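Long-range contacts in multisubunit Na+/H+ antiporter, A subunit (Anoxybacillus flavithermus, PDB 6Z16), which probably helps exchange sodium ions for protons across the cell membrane as part of a multisubunit antiporter whose membrane domain is related to that of respiratory complex I: residues 79-88 against 99-108; 142-153 against 165-176. All coordinates share one frame; numbering follows the deposited sequence.

Contact 1 of 2, residues 79-88 against 99-108; sequences VRNDEVIRAT and FDAYVDGLSL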
loop_
_atom_site.group_PDB
_atom_site.type_symbol
_atom_site.label_atom_id
_atom_site.label_comp_id
_atom_site.label_asym_id
_atom_site.label_seq_id
_atom_site.Cartn_x
_atom_site.Cartn_y
_atom_site.Cartn_z
ATOM N N VAL A 79 2.232 56.615 99.713
ATOM C CA VAL A 79 3.281 57.410 99.089
ATOM C C VAL A 79 3.946 58.361 100.079
ATOM O O VAL A 79 5.090 58.781 99.842
ATOM C CB VAL A 79 2.736 58.178 97.865
ATOM C CG1 VAL A 79 1.983 59.434 98.268
ATOM C CG2 VAL A 79 3.832 58.480 96.858
ATOM N N ARG A 80 3.283 58.695 101.194
ATOM C CA ARG A 80 3.930 59.549 102.185
ATOM C C ARG A 80 5.061 58.815 102.885
ATOM O O ARG A 80 6.115 59.401 103.153
ATOM C CB ARG A 80 2.917 60.058 103.205
ATOM C CG ARG A 80 1.989 61.136 102.689
ATOM C CD ARG A 80 1.152 61.708 103.818
ATOM N NE ARG A 80 0.152 60.763 104.297
ATOM C CZ ARG A 80 0.190 60.170 105.484
ATOM N NH1 ARG A 80 1.192 60.413 106.316
ATOM N NH2 ARG A 80 -0.768 59.324 105.834
ATOM N N ASN A 81 4.869 57.536 103.179
ATOM C CA ASN A 81 5.921 56.713 103.772
ATOM C C ASN A 81 6.658 55.909 102.699
ATOM O O ASN A 81 6.722 54.679 102.743
ATOM C CB ASN A 81 5.331 55.827 104.870
ATOM C CG ASN A 81 4.131 55.018 104.403
ATOM O OD1 ASN A 81 3.821 54.962 103.217
ATOM N ND2 ASN A 81 3.436 54.402 105.348
ATOM N N ASP A 82 7.169 56.663 101.713
ATOM C CA ASP A 82 8.073 56.315 100.606
ATOM C C ASP A 82 7.932 54.903 100.026
ATOM O O ASP A 82 8.912 54.161 99.904
ATOM C CB ASP A 82 9.542 56.647 100.982
ATOM C CG ASP A 82 10.127 55.821 102.146
ATOM O OD1 ASP A 82 9.517 54.871 102.666
ATOM O OD2 ASP A 82 11.260 56.158 102.549
ATOM N N GLU A 83 6.714 54.537 99.635
ATOM C CA GLU A 83 6.444 53.268 98.973
ATOM C C GLU A 83 5.767 53.534 97.636
ATOM O O GLU A 83 4.901 54.406 97.534
ATOM C CB GLU A 83 5.571 52.359 99.850
ATOM C CG GLU A 83 5.280 50.994 99.259
ATOM C CD GLU A 83 6.520 50.130 99.125
ATOM O OE1 GLU A 83 7.459 50.292 99.933
ATOM O OE2 GLU A 83 6.555 49.291 98.202
ATOM N N VAL A 84 6.170 52.787 96.610
ATOM C CA VAL A 84 5.693 52.993 95.251
ATOM C C VAL A 84 4.813 51.824 94.836
ATOM O O VAL A 84 4.825 50.750 95.443
ATOM C CB VAL A 84 6.863 53.170 94.272
ATOM C CG1 VAL A 84 7.661 54.393 94.654
ATOM C CG2 VAL A 84 7.747 51.929 94.283
ATOM N N ILE A 85 4.038 52.041 93.778
ATOM C CA ILE A 85 3.078 51.051 93.296
ATOM C C ILE A 85 3.442 50.679 91.865
ATOM O O ILE A 85 3.405 51.530 90.971
ATOM C CB ILE A 85 1.640 51.577 93.377
ATOM C CG1 ILE A 85 1.311 51.980 94.812
ATOM C CG2 ILE A 85 0.665 50.540 92.871
ATOM C CD1 ILE A 85 1.464 50.856 95.812
ATOM N N ARG A 86 3.781 49.412 91.645
ATOM C CA ARG A 86 4.268 48.940 90.357
ATOM C C ARG A 86 3.309 47.916 89.770
ATOM O O ARG A 86 2.782 47.063 90.488
ATOM C CB ARG A 86 5.661 48.330 90.497
ATOM C CG ARG A 86 6.720 49.328 90.913
ATOM C CD ARG A 86 8.089 48.691 91.066
ATOM N NE ARG A 86 8.616 48.207 89.795
ATOM C CZ ARG A 86 8.782 46.922 89.500
ATOM N NH1 ARG A 86 8.467 45.990 90.389
ATOM N NH2 ARG A 86 9.265 46.568 88.317
ATOM N N ALA A 87 3.089 48.001 88.459
ATOM C CA ALA A 87 2.195 47.082 87.770
ATOM C C ALA A 87 2.692 46.873 86.349
ATOM O O ALA A 87 3.386 47.720 85.787
ATOM C CB ALA A 87 0.757 47.600 87.763
ATOM N N THR A 88 2.318 45.736 85.761
ATOM C CA THR A 88 2.859 45.327 84.470
ATOM C C THR A 88 1.787 44.602 83.670
ATOM O O THR A 88 1.126 43.707 84.198
ATOM C CB THR A 88 4.080 44.414 84.666
ATOM O OG1 THR A 88 5.071 45.092 85.446
ATOM C CG2 THR A 88 4.701 44.036 83.339
ATOM N N PHE A 99 3.030 47.471 78.912
ATOM C CA PHE A 99 2.423 48.620 79.566
ATOM C C PHE A 99 2.814 48.514 81.028
ATOM O O PHE A 99 2.178 47.813 81.815
ATOM C CB PHE A 99 0.914 48.628 79.383
ATOM C CG PHE A 99 0.484 48.923 77.992
ATOM C CD1 PHE A 99 0.453 50.224 77.533
ATOM C CD2 PHE A 99 0.113 47.904 77.140
ATOM C CE1 PHE A 99 0.058 50.506 76.248
ATOM C CE2 PHE A 99 -0.286 48.181 75.849
ATOM C CZ PHE A 99 -0.312 49.484 75.406
ATOM N N ASP A 100 3.922 49.150 81.378
ATOM C CA ASP A 100 4.277 49.242 82.778
ATOM C C ASP A 100 3.550 50.423 83.404
ATOM O O ASP A 100 3.089 51.336 82.718
ATOM C CB ASP A 100 5.782 49.407 82.955
ATOM C CG ASP A 100 6.563 48.205 82.501
ATOM O OD1 ASP A 100 6.018 47.089 82.543
ATOM O OD2 ASP A 100 7.737 48.377 82.111
ATOM N N ALA A 101 3.442 50.390 84.726
ATOM C CA ALA A 101 2.861 51.488 85.479
ATOM C C ALA A 101 3.631 51.627 86.777
ATOM O O ALA A 101 3.850 50.638 87.482
ATOM C CB ALA A 101 1.373 51.264 85.755
ATOM N N TYR A 102 4.050 52.850 87.076
ATOM C CA TYR A 102 4.829 53.158 88.264
ATOM C C TYR A 102 4.182 54.361 88.918
ATOM O O TYR A 102 3.941 55.372 88.254
ATOM C CB TYR A 102 6.281 53.459 87.901
ATOM C CG TYR A 102 7.212 53.706 89.055
ATOM C CD1 TYR A 102 7.716 52.654 89.797
ATOM C CD2 TYR A 102 7.620 54.988 89.376
ATOM C CE1 TYR A 102 8.591 52.871 90.840
ATOM C CE2 TYR A 102 8.490 55.220 90.417
ATOM C CZ TYR A 102 8.973 54.157 91.147
ATOM O OH TYR A 102 9.846 54.383 92.184
ATOM N N VAL A 103 3.872 54.242 90.201
ATOM C CA VAL A 103 3.136 55.266 90.922
ATOM C C VAL A 103 3.982 55.718 92.099
ATOM O O VAL A 103 4.288 54.923 92.999
ATOM C CB VAL A 103 1.762 54.764 91.382
ATOM C CG1 VAL A 103 1.111 55.783 92.245
ATOM C CG2 VAL A 103 0.879 54.480 90.184
ATOM N N ASP A 104 4.358 56.992 92.078
ATOM C CA ASP A 104 5.088 57.660 93.148
ATOM C C ASP A 104 4.466 59.044 93.308
ATOM O O ASP A 104 3.341 59.287 92.857
ATOM C CB ASP A 104 6.603 57.670 92.870
ATOM C CG ASP A 104 6.976 58.348 91.550
ATOM O OD1 ASP A 104 6.087 58.740 90.766
ATOM O OD2 ASP A 104 8.189 58.483 91.292
ATOM N N GLY A 105 5.187 59.956 93.966
ATOM C CA GLY A 105 4.594 61.232 94.348
ATOM C C GLY A 105 4.252 62.141 93.180
ATOM O O GLY A 105 3.196 62.784 93.174
ATOM N N LEU A 106 5.128 62.197 92.174
ATOM C CA LEU A 106 4.910 63.089 91.038
ATOM C C LEU A 106 3.742 62.622 90.180
ATOM O O LEU A 106 2.891 63.430 89.765
ATOM C CB LEU A 106 6.184 63.174 90.202
ATOM C CG LEU A 106 6.168 64.123 89.004
ATOM C CD1 LEU A 106 6.019 65.560 89.455
ATOM C CD2 LEU A 106 7.429 63.950 88.185
ATOM N N SER A 107 3.678 61.317 89.919
ATOM C CA SER A 107 2.581 60.765 89.141
ATOM C C SER A 107 1.253 60.858 89.884
ATOM O O SER A 107 0.216 61.069 89.252
ATOM C CB SER A 107 2.897 59.323 88.760
ATOM O OG SER A 107 3.048 58.521 89.910
ATOM N N LEU A 108 1.267 60.753 91.218
ATOM C CA LEU A 108 0.037 60.952 91.982
ATOM C C LEU A 108 -0.425 62.396 91.957
ATOM O O LEU A 108 -1.632 62.648 91.900
ATOM C CB LEU A 108 0.205 60.502 93.425
ATOM C CG LEU A 108 0.052 59.011 93.632
ATOM C CD1 LEU A 108 0.338 58.668 95.052
ATOM C CD2 LEU A 108 -1.355 58.600 93.265
#
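Ile85 and Val103 face each other as a hydrogen-bonded pair in a two-stranded antiparallel beta hairpin, where the axes of 85-88 and 99-103 pass 4.7 Å apart at 174°. Ile85 N donates to Val103 O at 3.0 Å, and Val103 N returns the bond to Ile85 O. Ala87 and Ala101 repeat this two-way exchange farther along. All four residues point to one face of the sheet: Ile85 CB meets Val103 CB at 3.8 Å, while the alanines set bare methyl groups side by side and are covered by His32 and Met35 of helix 32-35.

The opposite face carries the non-hydrogen-bonded pairs Arg86-Tyr102 and Thr88-Asp100. Tyr102 has CG anti to its own N (chi1 -176°), which slants the ring over the neighbouring chain, its phenol end toward Val84. Arg86 uses an aliphatic carbon here, CG lying 3.6 Å from Tyr102 CD1 at the ring edge and near its plane. Beyond the bend at chi3 the guanidinium is turned away from the ring, their planes 61° apart, and the contact is made by the aliphatic part of the chain. Val84 meets the phenol end with both branches, CG2 lying 3.7 Å from Tyr102 CE1 and CG1 close to OH. Thr88 and Asp100 point the same way, and OD1 of Asp100 lies 3.4 Å from the methyl CG2 of Thr88.

After the hairpin, Asp104 is the N-cap of helix 105-128, and its N donates to Ser107 OG at 3.0 Å, the backbone-to-N3 half of a capping box. Val79 closes on this first turn with two methyls: CG2 sits against Gly105 N, and CG1 meets Leu108 CD1 tip to tip at 3.7 Å.

Contact 2 of 2, residues 142-153 against 165-176; sequences YLLLFMGAMLGV and FWELTSISSFLL. With PTY (phosphatidylethanolamine), chain S.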
loop_
_atom_site.group_PDB
_atom_site.type_symbol
_atom_site.label_atom_id
_atom_site.label_comp_id
_atom_site.label_asym_id
_atom_site.label_seq_id
_atom_site.Cartn_x
_atom_site.Cartn_y
_atom_site.Cartn_z
ATOM N N TYR A 142 -14.444 62.255 72.643
ATOM C CA TYR A 142 -13.133 62.884 72.465
ATOM C C TYR A 142 -12.514 63.248 73.808
ATOM O O TYR A 142 -11.324 62.993 74.046
ATOM C CB TYR A 142 -13.253 64.150 71.619
ATOM C CG TYR A 142 -13.812 64.017 70.225
ATOM C CD1 TYR A 142 -13.833 62.803 69.550
ATOM C CD2 TYR A 142 -14.369 65.122 69.599
ATOM C CE1 TYR A 142 -14.376 62.710 68.284
ATOM C CE2 TYR A 142 -14.907 65.034 68.351
ATOM C CZ TYR A 142 -14.908 63.834 67.697
ATOM O OH TYR A 142 -15.452 63.776 66.447
ATOM N N LEU A 143 -13.329 63.812 74.711
ATOM C CA LEU A 143 -12.849 64.226 76.023
ATOM C C LEU A 143 -12.402 63.035 76.854
ATOM O O LEU A 143 -11.389 63.109 77.558
ATOM C CB LEU A 143 -13.947 65.009 76.739
ATOM C CG LEU A 143 -13.654 65.829 77.997
ATOM C CD1 LEU A 143 -14.565 67.036 77.994
ATOM C CD2 LEU A 143 -13.869 65.039 79.274
ATOM N N LEU A 144 -13.116 61.917 76.762
ATOM C CA LEU A 144 -12.769 60.789 77.607
ATOM C C LEU A 144 -11.593 60.005 77.040
ATOM O O LEU A 144 -10.805 59.442 77.813
ATOM C CB LEU A 144 -14.008 59.925 77.788
ATOM C CG LEU A 144 -14.046 58.898 78.899
ATOM C CD1 LEU A 144 -13.841 59.562 80.238
ATOM C CD2 LEU A 144 -15.411 58.304 78.838
ATOM N N LEU A 145 -11.433 60.001 75.707
ATOM C CA LEU A 145 -10.186 59.537 75.099
ATOM C C LEU A 145 -9.000 60.362 75.569
ATOM O O LEU A 145 -7.939 59.811 75.887
ATOM C CB LEU A 145 -10.270 59.601 73.576
ATOM C CG LEU A 145 -11.100 58.583 72.813
ATOM C CD1 LEU A 145 -11.151 58.976 71.360
ATOM C CD2 LEU A 145 -10.478 57.226 72.976
ATOM N N PHE A 146 -9.171 61.684 75.629
ATOM C CA PHE A 146 -8.097 62.560 76.083
ATOM C C PHE A 146 -7.752 62.323 77.548
ATOM O O PHE A 146 -6.572 62.325 77.922
ATOM C CB PHE A 146 -8.496 64.013 75.853
ATOM C CG PHE A 146 -7.500 64.987 76.363
ATOM C CD1 PHE A 146 -6.298 65.174 75.709
ATOM C CD2 PHE A 146 -7.761 65.714 77.505
ATOM C CE1 PHE A 146 -5.378 66.069 76.188
ATOM C CE2 PHE A 146 -6.846 66.602 77.989
ATOM C CZ PHE A 146 -5.653 66.785 77.330
ATOM N N MET A 147 -8.766 62.102 78.385
ATOM C CA MET A 147 -8.530 61.855 79.805
ATOM C C MET A 147 -7.811 60.531 80.032
ATOM O O MET A 147 -6.867 60.463 80.833
ATOM C CB MET A 147 -9.853 61.882 80.559
ATOM C CG MET A 147 -9.717 61.783 82.055
ATOM S SD MET A 147 -11.328 61.753 82.848
ATOM C CE MET A 147 -11.870 63.429 82.558
ATOM N N GLY A 148 -8.228 59.478 79.323
ATOM C CA GLY A 148 -7.533 58.206 79.434
ATOM C C GLY A 148 -6.117 58.263 78.896
ATOM O O GLY A 148 -5.203 57.658 79.468
ATOM N N ALA A 149 -5.905 59.038 77.828
ATOM C CA ALA A 149 -4.570 59.193 77.261
ATOM C C ALA A 149 -3.644 59.945 78.206
ATOM O O ALA A 149 -2.477 59.582 78.353
ATOM C CB ALA A 149 -4.660 59.916 75.923
ATOM N N MET A 150 -4.159 60.971 78.880
ATOM C CA MET A 150 -3.329 61.753 79.789
ATOM C C MET A 150 -3.001 60.974 81.056
ATOM O O MET A 150 -1.864 61.032 81.553
ATOM C CB MET A 150 -4.039 63.056 80.119
ATOM C CG MET A 150 -3.195 64.025 80.875
ATOM S SD MET A 150 -1.745 64.445 79.931
ATOM C CE MET A 150 -2.587 65.277 78.616
ATOM N N LEU A 151 -3.979 60.226 81.582
ATOM C CA LEU A 151 -3.702 59.314 82.688
ATOM C C LEU A 151 -2.716 58.231 82.292
ATOM O O LEU A 151 -1.965 57.739 83.138
ATOM C CB LEU A 151 -4.991 58.673 83.188
ATOM C CG LEU A 151 -5.940 59.573 83.960
ATOM C CD1 LEU A 151 -7.230 58.839 84.187
ATOM C CD2 LEU A 151 -5.299 59.954 85.276
ATOM N N GLY A 152 -2.706 57.838 81.020
ATOM C CA GLY A 152 -1.680 56.923 80.569
ATOM C C GLY A 152 -0.310 57.556 80.442
ATOM O O GLY A 152 0.699 56.885 80.668
ATOM N N VAL A 153 -0.254 58.830 80.031
ATOM C CA VAL A 153 1.017 59.557 79.937
ATOM C C VAL A 153 1.680 59.638 81.302
ATOM O O VAL A 153 2.869 59.339 81.458
ATOM C CB VAL A 153 0.799 60.966 79.354
ATOM C CG1 VAL A 153 2.046 61.809 79.507
ATOM C CG2 VAL A 153 0.461 60.903 77.910
ATOM N N PHE A 165 0.655 56.877 74.485
ATOM C CA PHE A 165 -0.300 57.711 75.206
ATOM C C PHE A 165 -0.125 59.190 74.864
ATOM O O PHE A 165 -1.110 59.937 74.779
ATOM C CB PHE A 165 -0.125 57.430 76.693
ATOM C CG PHE A 165 -0.664 56.097 77.113
ATOM C CD1 PHE A 165 -1.833 55.610 76.565
ATOM C CD2 PHE A 165 0.057 55.279 77.961
ATOM C CE1 PHE A 165 -2.320 54.379 76.934
ATOM C CE2 PHE A 165 -0.422 54.047 78.326
ATOM C CZ PHE A 165 -1.608 53.595 77.808
ATOM N N TRP A 166 1.124 59.609 74.634
ATOM C CA TRP A 166 1.449 60.943 74.132
ATOM C C TRP A 166 0.750 61.235 72.808
ATOM O O TRP A 166 0.139 62.298 72.619
ATOM C CB TRP A 166 2.963 61.013 73.950
ATOM C CG TRP A 166 3.508 62.317 73.597
ATOM C CD1 TRP A 166 3.647 62.835 72.346
ATOM C CD2 TRP A 166 4.113 63.247 74.484
ATOM N NE1 TRP A 166 4.237 64.066 72.408
ATOM C CE2 TRP A 166 4.541 64.338 73.714
ATOM C CE3 TRP A 166 4.307 63.279 75.864
ATOM C CZ2 TRP A 166 5.159 65.434 74.269
ATOM C CZ3 TRP A 166 4.908 64.377 76.413
ATOM C CH2 TRP A 166 5.327 65.442 75.623
ATOM N N GLU A 167 0.846 60.292 71.873
ATOM C CA GLU A 167 0.237 60.460 70.561
ATOM C C GLU A 167 -1.282 60.467 70.639
ATOM O O GLU A 167 -1.943 61.204 69.893
ATOM C CB GLU A 167 0.727 59.353 69.641
ATOM C CG GLU A 167 2.166 59.514 69.292
ATOM C CD GLU A 167 2.376 60.682 68.381
ATOM O OE1 GLU A 167 1.487 60.895 67.543
ATOM O OE2 GLU A 167 3.396 61.388 68.501
ATOM N N LEU A 168 -1.850 59.648 71.529
ATOM C CA LEU A 168 -3.300 59.655 71.709
ATOM C C LEU A 168 -3.781 60.981 72.281
ATOM O O LEU A 168 -4.853 61.472 71.900
ATOM C CB LEU A 168 -3.723 58.494 72.603
ATOM C CG LEU A 168 -3.553 57.110 71.991
ATOM C CD1 LEU A 168 -3.906 56.055 73.005
ATOM C CD2 LEU A 168 -4.414 56.978 70.753
ATOM N N THR A 169 -2.989 61.571 73.185
ATOM C CA THR A 169 -3.251 62.921 73.682
ATOM C C THR A 169 -3.289 63.938 72.551
ATOM O O THR A 169 -4.217 64.755 72.463
ATOM C CB THR A 169 -2.181 63.299 74.705
ATOM O OG1 THR A 169 -2.366 62.535 75.899
ATOM C CG2 THR A 169 -2.198 64.771 75.009
ATOM N N SER A 170 -2.298 63.875 71.657
ATOM C CA SER A 170 -2.231 64.824 70.547
ATOM C C SER A 170 -3.416 64.679 69.595
ATOM O O SER A 170 -4.001 65.684 69.169
ATOM C CB SER A 170 -0.921 64.646 69.790
ATOM O OG SER A 170 -0.853 65.553 68.712
ATOM N N ILE A 171 -3.818 63.442 69.290
ATOM C CA ILE A 171 -4.915 63.231 68.342
ATOM C C ILE A 171 -6.257 63.630 68.956
ATOM O O ILE A 171 -7.092 64.267 68.296
ATOM C CB ILE A 171 -4.919 61.772 67.849
ATOM C CG1 ILE A 171 -3.623 61.464 67.113
ATOM C CG2 ILE A 171 -6.076 61.514 66.909
ATOM C CD1 ILE A 171 -3.407 60.001 66.881
ATOM N N SER A 172 -6.480 63.285 70.231
ATOM C CA SER A 172 -7.728 63.651 70.895
ATOM C C SER A 172 -7.849 65.161 71.075
ATOM O O SER A 172 -8.945 65.721 70.947
ATOM C CB SER A 172 -7.823 62.933 72.234
ATOM O OG SER A 172 -6.744 63.300 73.068
ATOM N N SER A 173 -6.730 65.841 71.327
ATOM C CA SER A 173 -6.757 67.296 71.411
ATOM C C SER A 173 -7.007 67.933 70.052
ATOM O O SER A 173 -7.715 68.943 69.965
ATOM C CB SER A 173 -5.451 67.796 72.001
ATOM O OG SER A 173 -4.356 67.463 71.168
ATOM N N PHE A 174 -6.421 67.364 68.991
ATOM C CA PHE A 174 -6.733 67.775 67.622
ATOM C C PHE A 174 -8.218 67.655 67.317
ATOM O O PHE A 174 -8.790 68.510 66.632
ATOM C CB PHE A 174 -5.917 66.935 66.641
ATOM C CG PHE A 174 -6.377 67.042 65.218
ATOM C CD1 PHE A 174 -6.144 68.187 64.482
ATOM C CD2 PHE A 174 -7.038 65.986 64.615
ATOM C CE1 PHE A 174 -6.572 68.285 63.170
ATOM C CE2 PHE A 174 -7.473 66.076 63.311
ATOM C CZ PHE A 174 -7.237 67.225 62.585
ATOM N N LEU A 175 -8.857 66.598 67.815
ATOM C CA LEU A 175 -10.295 66.443 67.614
ATOM C C LEU A 175 -11.091 67.461 68.423
ATOM O O LEU A 175 -12.101 67.986 67.944
ATOM C CB LEU A 175 -10.716 65.025 67.980
ATOM C CG LEU A 175 -10.235 63.940 67.031
ATOM C CD1 LEU A 175 -10.488 62.581 67.627
ATOM C CD2 LEU A 175 -10.965 64.091 65.720
ATOM N N LEU A 176 -10.650 67.751 69.650
ATOM C CA LEU A 176 -11.401 68.651 70.523
ATOM C C LEU A 176 -11.308 70.110 70.096
ATOM O O LEU A 176 -12.257 70.868 70.319
ATOM C CB LEU A 176 -10.928 68.498 71.963
ATOM C CG LEU A 176 -11.469 67.292 72.711
ATOM C CD1 LEU A 176 -10.718 67.092 73.990
ATOM C CD2 LEU A 176 -12.923 67.559 73.003
HETATM C C1 PTY S . -20.059 58.991 66.341
HETATM C C2 PTY S . -25.790 59.881 63.222
HETATM C C3 PTY S . -24.593 60.729 62.739
HETATM O O4 PTY S . -18.857 58.300 66.748
HETATM C C5 PTY S . -21.471 59.476 64.334
HETATM C C6 PTY S . -20.223 58.816 64.855
HETATM O O7 PTY S . -20.320 57.385 64.567
HETATM C C8 PTY S . -19.791 56.949 63.413
HETATM O O10 PTY S . -19.282 57.666 62.598
HETATM C C11 PTY S . -19.902 55.462 63.283
HETATM C C12 PTY S . -18.566 54.821 62.941
HETATM C C13 PTY S . -17.503 55.096 63.981
HETATM C C14 PTY S . -16.135 54.538 63.632
HETATM C C15 PTY S . -15.089 54.823 64.694
HETATM C C16 PTY S . -13.662 54.809 64.175
HETATM C C17 PTY S . -12.908 53.510 64.399
HETATM C C18 PTY S . -12.212 53.414 65.751
HETATM C C19 PTY S . -11.176 52.300 65.815
HETATM C C20 PTY S . -10.392 52.233 67.114
HETATM C C21 PTY S . -9.400 51.081 67.165
HETATM C C22 PTY S . -8.879 50.775 68.561
HETATM C C23 PTY S . -8.375 49.349 68.720
HETATM C C24 PTY S . -7.808 49.026 70.095
HETATM C C25 PTY S . -8.819 49.052 71.232
HETATM C C26 PTY S . -8.193 48.749 72.587
HETATM C C27 PTY S . -9.146 48.844 73.770
HETATM C C28 PTY S . -8.458 48.609 75.106
HETATM C C29 PTY S . -9.414 48.528 76.270
HETATM C C30 PTY S . -17.759 59.039 66.890
HETATM C C31 PTY S . -16.599 58.213 67.359
HETATM O O30 PTY S . -17.719 60.217 66.675
HETATM C C32 PTY S . -15.465 58.126 66.350
HETATM C C33 PTY S . -14.564 59.340 66.366
HETATM C C34 PTY S . -13.355 59.207 67.272
HETATM C C35 PTY S . -12.225 58.362 66.708
HETATM C C36 PTY S . -10.981 58.389 67.579
HETATM C C37 PTY S . -9.804 57.588 67.048
HETATM C C38 PTY S . -8.564 57.708 67.917
HETATM C C39 PTY S . -7.313 57.080 67.326
HETATM C C40 PTY S . -7.330 55.562 67.268
HETATM C C41 PTY S . -7.382 54.887 68.630
HETATM P P1 PTY S . -22.470 61.906 63.873
HETATM O O11 PTY S . -23.806 61.039 63.914
HETATM O O12 PTY S . -22.181 62.202 62.403
HETATM O O13 PTY S . -22.573 63.098 64.741
HETATM O O14 PTY S . -21.321 60.908 64.380
HETATM N N1 PTY S . -25.618 58.501 62.763
#
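Leu175 CB sits over the Tyr142 ring, 3.9 Å from its centroid and 10° off the normal, a CH-pi contact in which the side chains cross at about a right angle. Leu176 CD2 packs on Tyr142 CB at 3.7 Å, and the acyl chain of a phosphatidylethanolamine reaches the ring edge, its C34 lying 3.8 Å from Tyr142 CE1. With an alanine here, Leu175 CB would lose its aromatic face and a gap would probably open between the helices and the lipid chain.

At the other end, Gly152 CA lies over the Phe165 ring, offset toward its rim and 3.8 Å from the centroid; no side chain stands between backbone and ring. Midway, Thr169 is a knob among Phe146, Ala149, Met150 and Val153. Its CG2 meets Phe146 CE1 at 3.6 Å and also the methyl of Met150, whose chain bends at chi2 and chi3 to come back to it. Ser172 OG approaches the edge of the Phe146 ring in its plane.

What sets the knob's rotation is Thr169 OG1, which donates to Phe165 O at 3.1 Å; Thr169 N binds the same oxygen from the opposite face of its plane. Farther out, Leu272 and Met277 touch Phe146, and Trp371 of a neighbouring subunit packs on Tyr142 and Leu175. With axes 8.0 Å apart and crossing at -152°, the segments form an antiparallel transmembrane helix pair, locally knobs-into-holes, within the membrane domain shared by Mrp antiporters and complex I.

Contact 1 closes before contact 2 opens along the chain, and their centres lie 22 Å apart. Helix 105-128 starts in contact 1 and is followed by helix 136-155, on which it packs through Ile114 against Met150 and Val122 against Leu143. The hairpin also lies at the turn between the helices of contact 2: Tyr102 shares a backbone hydrogen bond with Leu155, and Phe99 CE1 packs on Phe165 CZ at 3.8 Å. Phe99, Leu145 and Leu168 line one phosphatidylethanolamine pocket. The sheet thus sits at one end of this transmembrane helix pair, and a bound lipid touches residues of both contacts.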